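Local coordinates for cyclic nucleotide-binding domain (Methylobacillus flagellatus KT, PDB 3GYD), which binds cyclic AMP through a cyclic nucleotide-binding domain and may be related to voltage-gated potassium channels, at residues A169-R172 / E173-R177; R177-P180 / K181-G184. One frame throughout, in Å; residues are numbered along the deposited sequence.

Contact 1: residues A169-R172 / E173-R177; sequences ARFR and ESYDR. With CMP (adenosine-3',5'-cyclic-monophosphate), chain D.
S174 and R170 meet one turn apart on helix 153-178, the long C-terminal helix that follows the beta-roll of this cyclic nucleotide-binding domain and here borders the adenine of bound cyclic AMP. R170 O accepts both S174 N and, at 2.8 Å, S174 OG, the two donors arriving from opposite faces of the carbonyl plane. S174 OG in turn accepts CMP N6 at 2.9 Å, so one hydroxyl links the exocyclic amine to the helix backbone.

From CB the R170 chain sets out with CG anti to the backbone N (chi1 -168°) and runs over the base. R170 CG lies 3.5 Å from CMP N1, and R170 CD a similar distance from CMP C2. R170 NE comes to 3.1 Å from CMP C2. At the tip the guanidinium has CMP N3 over the centre of one face, while NH1 pairs with E116 and NH2 with the carbonyl of I113, bonds that hold the group over the purine.

On another side of the helix, F171 lays a ring face against Y175 CD2, the planes inclined at 43°; Y175 OH goes on to S174 of the second subunit. Further along, R177 grips the carboxylate of E173 side-on in a salt bridge: NH2 reaches OE1 on its syn lone pair, and R177 NE sits 2.6 Å from E173 OE2.

Contact 2: residues R177-P180 / K181-G184; sequences RILP and KTLG
The C-terminal end of helix 153-178 tightens into a 3-10 turn from L179 into K181, after which the chain leaves through T182 for an extended tail. K181 N donates to I178 O at 2.9 Å. T182 N follows the same i to i+3 pattern, donating to L179 O at 3.0 Å. T182 adds its hydroxyl: T182 OG1, placed between the backbone N and the carbonyl carbon (chi1 64°), reaches L179 O at 2.7 Å in the carbonyl plane, giving that oxygen two donors. The same OG1 also bonds K100 of the second subunit, while T182 CG2 lies 3.5 Å from I178 O.

K181 folds back along the turn. Its chain is extended as far as CE and bends at chi4 (76°), which brings K181 NZ within 2.6 Å of R177 O. With alanine in place of K181, R177 O would probably lose its ammonium donor, since the long reach from CB to NZ would be gone. The ammonium's positive charge would also be expected to suit the negative end of the helix dipole. The arrangement is that of a helix end winding down through a 3-10 turn, with side chains folded back onto the last carbonyls.

In the fold
Contacts 1 and 2 follow one another along the end of helix 153-178 and into the loop after it, their centres about 12 Å apart and R177 common to both. The centre of contact 1 lies about 17 Å from the centre of the chain and that of contact 2 about 26 Å, so the helix carries the chain outward. The two touch where Y175 O packs 4.0 Å from P180 CD. R170 and S174 of contact 1 line the pocket of the cyclic AMP, which is also hydrogen-bonded to Y175 OH of the second subunit; the R177 side chain comes within about 4 Å of a bound CMP, nearest atoms. Beyond the turn, residues 181-184 bond to the second subunit.

Contact 1: residues A169-R172 / E173-R177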
loop_
_atom_site.group_PDB
_atom_site.type_symbol
_atom_site.label_atom_id
_atom_site.label_comp_id
_atom_site.label_asym_id
_atom_site.label_seq_id
_atom_site.Cartn_x
_atom_site.Cartn_y
_atom_site.Cartn_z
ATOM N N ALA B 169 3.767 -6.491 1.580
ATOM C CA ALA B 169 4.115 -7.892 1.355
ATOM C C ALA B 169 4.174 -8.244 -0.145
ATOM O O ALA B 169 5.095 -8.951 -0.597
ATOM C CB ALA B 169 3.159 -8.818 2.101
ATOM N N ARG B 170 3.199 -7.726 -0.895
ATOM C CA ARG B 170 3.077 -7.957 -2.322
ATOM C C ARG B 170 4.249 -7.302 -3.044
ATOM O O ARG B 170 4.836 -7.886 -3.956
ATOM C CB ARG B 170 1.728 -7.390 -2.806
ATOM C CG ARG B 170 1.282 -7.777 -4.223
ATOM C CD ARG B 170 -0.244 -7.577 -4.285
ATOM N NE ARG B 170 -0.995 -8.769 -3.842
ATOM C CZ ARG B 170 -2.329 -8.821 -3.766
ATOM N NH1 ARG B 170 -3.055 -7.738 -4.004
ATOM N NH2 ARG B 170 -2.937 -9.924 -3.385
ATOM N N PHE B 171 4.625 -6.119 -2.584
ATOM C CA PHE B 171 5.726 -5.383 -3.203
ATOM C C PHE B 171 7.036 -6.149 -2.956
ATOM O O PHE B 171 7.825 -6.328 -3.885
ATOM C CB PHE B 171 5.815 -3.936 -2.664
ATOM C CG PHE B 171 6.626 -2.997 -3.545
ATOM C CD1 PHE B 171 7.984 -2.935 -3.446
ATOM C CD2 PHE B 171 6.016 -2.175 -4.460
ATOM C CE1 PHE B 171 8.722 -2.078 -4.271
ATOM C CE2 PHE B 171 6.727 -1.329 -5.277
ATOM C CZ PHE B 171 8.072 -1.268 -5.179
ATOM N N ARG B 172 7.263 -6.597 -1.718
ATOM C CA ARG B 172 8.494 -7.331 -1.379
ATOM C C ARG B 172 8.597 -8.655 -2.138
ATOM O O ARG B 172 9.687 -9.006 -2.635
ATOM C CB ARG B 172 8.616 -7.632 0.137
ATOM C CG ARG B 172 8.806 -6.424 1.039
ATOM C CD ARG B 172 8.745 -6.842 2.531
ATOM N NE ARG B 172 8.594 -5.763 3.494
ATOM C CZ ARG B 172 9.603 -5.032 3.961
ATOM N NH1 ARG B 172 10.842 -5.216 3.517
ATOM N NH2 ARG B 172 9.382 -4.099 4.886
ATOM N N GLU B 173 7.501 -9.400 -2.166
ATOM C CA GLU B 173 7.474 -10.705 -2.824
ATOM C C GLU B 173 7.696 -10.532 -4.328
ATOM O O GLU B 173 8.502 -11.252 -4.957
ATOM C CB GLU B 173 6.134 -11.396 -2.557
ATOM C CG GLU B 173 6.055 -12.850 -3.093
ATOM C CD GLU B 173 5.788 -12.964 -4.616
ATOM O OE1 GLU B 173 5.033 -12.126 -5.161
ATOM O OE2 GLU B 173 6.315 -13.918 -5.265
ATOM N N SER B 174 6.973 -9.584 -4.898
ATOM C CA SER B 174 6.978 -9.402 -6.334
ATOM C C SER B 174 8.316 -8.952 -6.815
ATOM O O SER B 174 8.811 -9.456 -7.834
ATOM C CB SER B 174 5.873 -8.449 -6.796
ATOM O OG SER B 174 4.602 -9.027 -6.482
ATOM N N TYR B 175 8.955 -8.043 -6.082
ATOM C CA TYR B 175 10.221 -7.556 -6.547
ATOM C C TYR B 175 11.402 -8.456 -6.166
ATOM O O TYR B 175 12.414 -8.408 -6.835
ATOM C CB TYR B 175 10.400 -6.043 -6.282
ATOM C CG TYR B 175 9.590 -5.237 -7.307
ATOM C CD1 TYR B 175 10.023 -5.126 -8.624
ATOM C CD2 TYR B 175 8.377 -4.635 -6.978
ATOM C CE1 TYR B 175 9.287 -4.430 -9.581
ATOM C CE2 TYR B 175 7.628 -3.919 -7.931
ATOM C CZ TYR B 175 8.092 -3.824 -9.228
ATOM O OH TYR B 175 7.374 -3.145 -10.189
ATOM N N ASP B 176 11.247 -9.343 -5.177
ATOM C CA ASP B 176 12.235 -10.415 -4.969
ATOM C C ASP B 176 12.243 -11.386 -6.167
ATOM O O ASP B 176 13.276 -11.914 -6.545
ATOM C CB ASP B 176 11.933 -11.220 -3.702
ATOM C CG ASP B 176 12.275 -10.462 -2.396
ATOM O OD1 ASP B 176 12.975 -9.415 -2.442
ATOM O OD2 ASP B 176 11.837 -10.939 -1.312
ATOM N N ARG B 177 11.075 -11.613 -6.740
ATOM C CA ARG B 177 10.881 -12.502 -7.881
ATOM C C ARG B 177 11.299 -11.845 -9.209
ATOM O O ARG B 177 11.973 -12.459 -10.039
ATOM C CB ARG B 177 9.398 -12.864 -7.895
ATOM C CG ARG B 177 8.941 -13.852 -8.897
ATOM C CD ARG B 177 7.688 -14.588 -8.370
ATOM N NE ARG B 177 6.632 -13.722 -7.842
ATOM C CZ ARG B 177 5.796 -13.017 -8.594
ATOM N NH1 ARG B 177 5.941 -13.006 -9.913
ATOM N NH2 ARG B 177 4.834 -12.282 -8.021
HETATM P P CMP D . -6.052 -3.272 -9.326
HETATM O O1P CMP D . -7.224 -2.464 -8.881
HETATM O O2P CMP D . -4.951 -2.545 -10.101
HETATM O "O5'" CMP D . -6.615 -4.400 -10.394
HETATM C "C5'" CMP D . -5.773 -5.478 -10.802
HETATM C "C4'" CMP D . -5.235 -6.136 -9.539
HETATM O "O4'" CMP D . -4.211 -7.074 -9.734
HETATM C "C3'" CMP D . -4.522 -5.173 -8.585
HETATM O "O3'" CMP D . -5.479 -4.217 -8.163
HETATM C "C2'" CMP D . -3.988 -6.147 -7.552
HETATM O "O2'" CMP D . -5.013 -6.503 -6.605
HETATM C "C1'" CMP D . -3.671 -7.366 -8.440
HETATM N N9 CMP D . -2.221 -7.476 -8.556
HETATM C C8 CMP D . -1.452 -6.652 -9.276
HETATM N N7 CMP D . -0.158 -6.988 -9.142
HETATM C C5 CMP D . -0.096 -8.057 -8.339
HETATM C C6 CMP D . 0.936 -8.920 -7.771
HETATM N N6 CMP D . 2.244 -8.728 -8.078
HETATM N N1 CMP D . 0.548 -9.906 -6.959
HETATM C C2 CMP D . -0.750 -10.151 -6.625
HETATM N N3 CMP D . -1.743 -9.388 -7.103
HETATM C C4 CMP D . -1.481 -8.380 -7.947
#

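Contact 2: residues R177-P180 / K181-G184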
loop_
_atom_site.group_PDB
_atom_site.type_symbol
_atom_site.label_atom_id
_atom_site.label_comp_id
_atom_site.label_asym_id
_atom_site.label_seq_id
_atom_site.Cartn_x
_atom_site.Cartn_y
_atom_site.Cartn_z
ATOM N N ARG B 177 11.075 -11.613 -6.740
ATOM C CA ARG B 177 10.881 -12.502 -7.881
ATOM C C ARG B 177 11.299 -11.845 -9.209
ATOM O O ARG B 177 11.973 -12.459 -10.039
ATOM C CB ARG B 177 9.398 -12.864 -7.895
ATOM C CG ARG B 177 8.941 -13.852 -8.897
ATOM C CD ARG B 177 7.688 -14.588 -8.370
ATOM N NE ARG B 177 6.632 -13.722 -7.842
ATOM C CZ ARG B 177 5.796 -13.017 -8.594
ATOM N NH1 ARG B 177 5.941 -13.006 -9.913
ATOM N NH2 ARG B 177 4.834 -12.282 -8.021
ATOM N N ILE B 178 10.909 -10.592 -9.397
ATOM C CA ILE B 178 11.042 -9.910 -10.681
ATOM C C ILE B 178 12.390 -9.242 -10.908
ATOM O O ILE B 178 12.911 -9.286 -12.013
ATOM C CB ILE B 178 9.931 -8.843 -10.825
ATOM C CG1 ILE B 178 8.587 -9.519 -11.129
ATOM C CG2 ILE B 178 10.326 -7.781 -11.878
ATOM C CD1 ILE B 178 7.384 -8.614 -10.779
ATOM N N LEU B 179 12.970 -8.593 -9.884
ATOM C CA LEU B 179 14.231 -7.850 -10.106
ATOM C C LEU B 179 15.354 -8.712 -10.668
ATOM O O LEU B 179 16.094 -8.257 -11.553
ATOM C CB LEU B 179 14.711 -7.119 -8.837
ATOM C CG LEU B 179 13.808 -5.955 -8.436
ATOM C CD1 LEU B 179 14.364 -5.340 -7.146
ATOM C CD2 LEU B 179 13.715 -4.893 -9.534
ATOM N N PRO B 180 15.495 -9.956 -10.173
ATOM C CA PRO B 180 16.566 -10.808 -10.719
ATOM C C PRO B 180 16.393 -11.183 -12.195
ATOM O O PRO B 180 17.341 -11.642 -12.812
ATOM C CB PRO B 180 16.504 -12.060 -9.828
ATOM C CG PRO B 180 15.818 -11.595 -8.575
ATOM C CD PRO B 180 14.783 -10.638 -9.084
ATOM N N LYS B 181 15.209 -10.966 -12.751
ATOM C CA LYS B 181 14.928 -11.255 -14.155
ATOM C C LYS B 181 15.111 -10.022 -15.047
ATOM O O LYS B 181 14.856 -10.085 -16.241
ATOM C CB LYS B 181 13.510 -11.811 -14.291
ATOM C CG LYS B 181 13.300 -13.097 -13.527
ATOM C CD LYS B 181 11.847 -13.470 -13.448
ATOM C CE LYS B 181 11.675 -14.819 -12.773
ATOM N NZ LYS B 181 11.866 -14.681 -11.300
ATOM N N THR B 182 15.527 -8.907 -14.463
ATOM C CA THR B 182 15.630 -7.660 -15.208
ATOM C C THR B 182 16.955 -7.600 -15.973
ATOM O O THR B 182 17.955 -8.202 -15.566
ATOM C CB THR B 182 15.492 -6.413 -14.301
ATOM O OG1 THR B 182 16.577 -6.368 -13.358
ATOM C CG2 THR B 182 14.115 -6.412 -13.581
ATOM N N LEU B 183 16.936 -6.868 -17.080
ATOM C CA LEU B 183 18.122 -6.652 -17.915
ATOM C C LEU B 183 18.525 -5.187 -17.982
ATOM O O LEU B 183 17.730 -4.318 -18.336
ATOM C CB LEU B 183 17.830 -7.156 -19.329
ATOM C CG LEU B 183 18.082 -8.633 -19.643
ATOM C CD1 LEU B 183 18.238 -9.527 -18.419
ATOM C CD2 LEU B 183 16.993 -9.158 -20.572
ATOM N N GLY B 184 19.778 -4.917 -17.662
ATOM C CA GLY B 184 20.326 -3.589 -17.852
ATOM C C GLY B 184 19.947 -2.679 -16.706
ATOM O O GLY B 184 19.603 -3.150 -15.635
#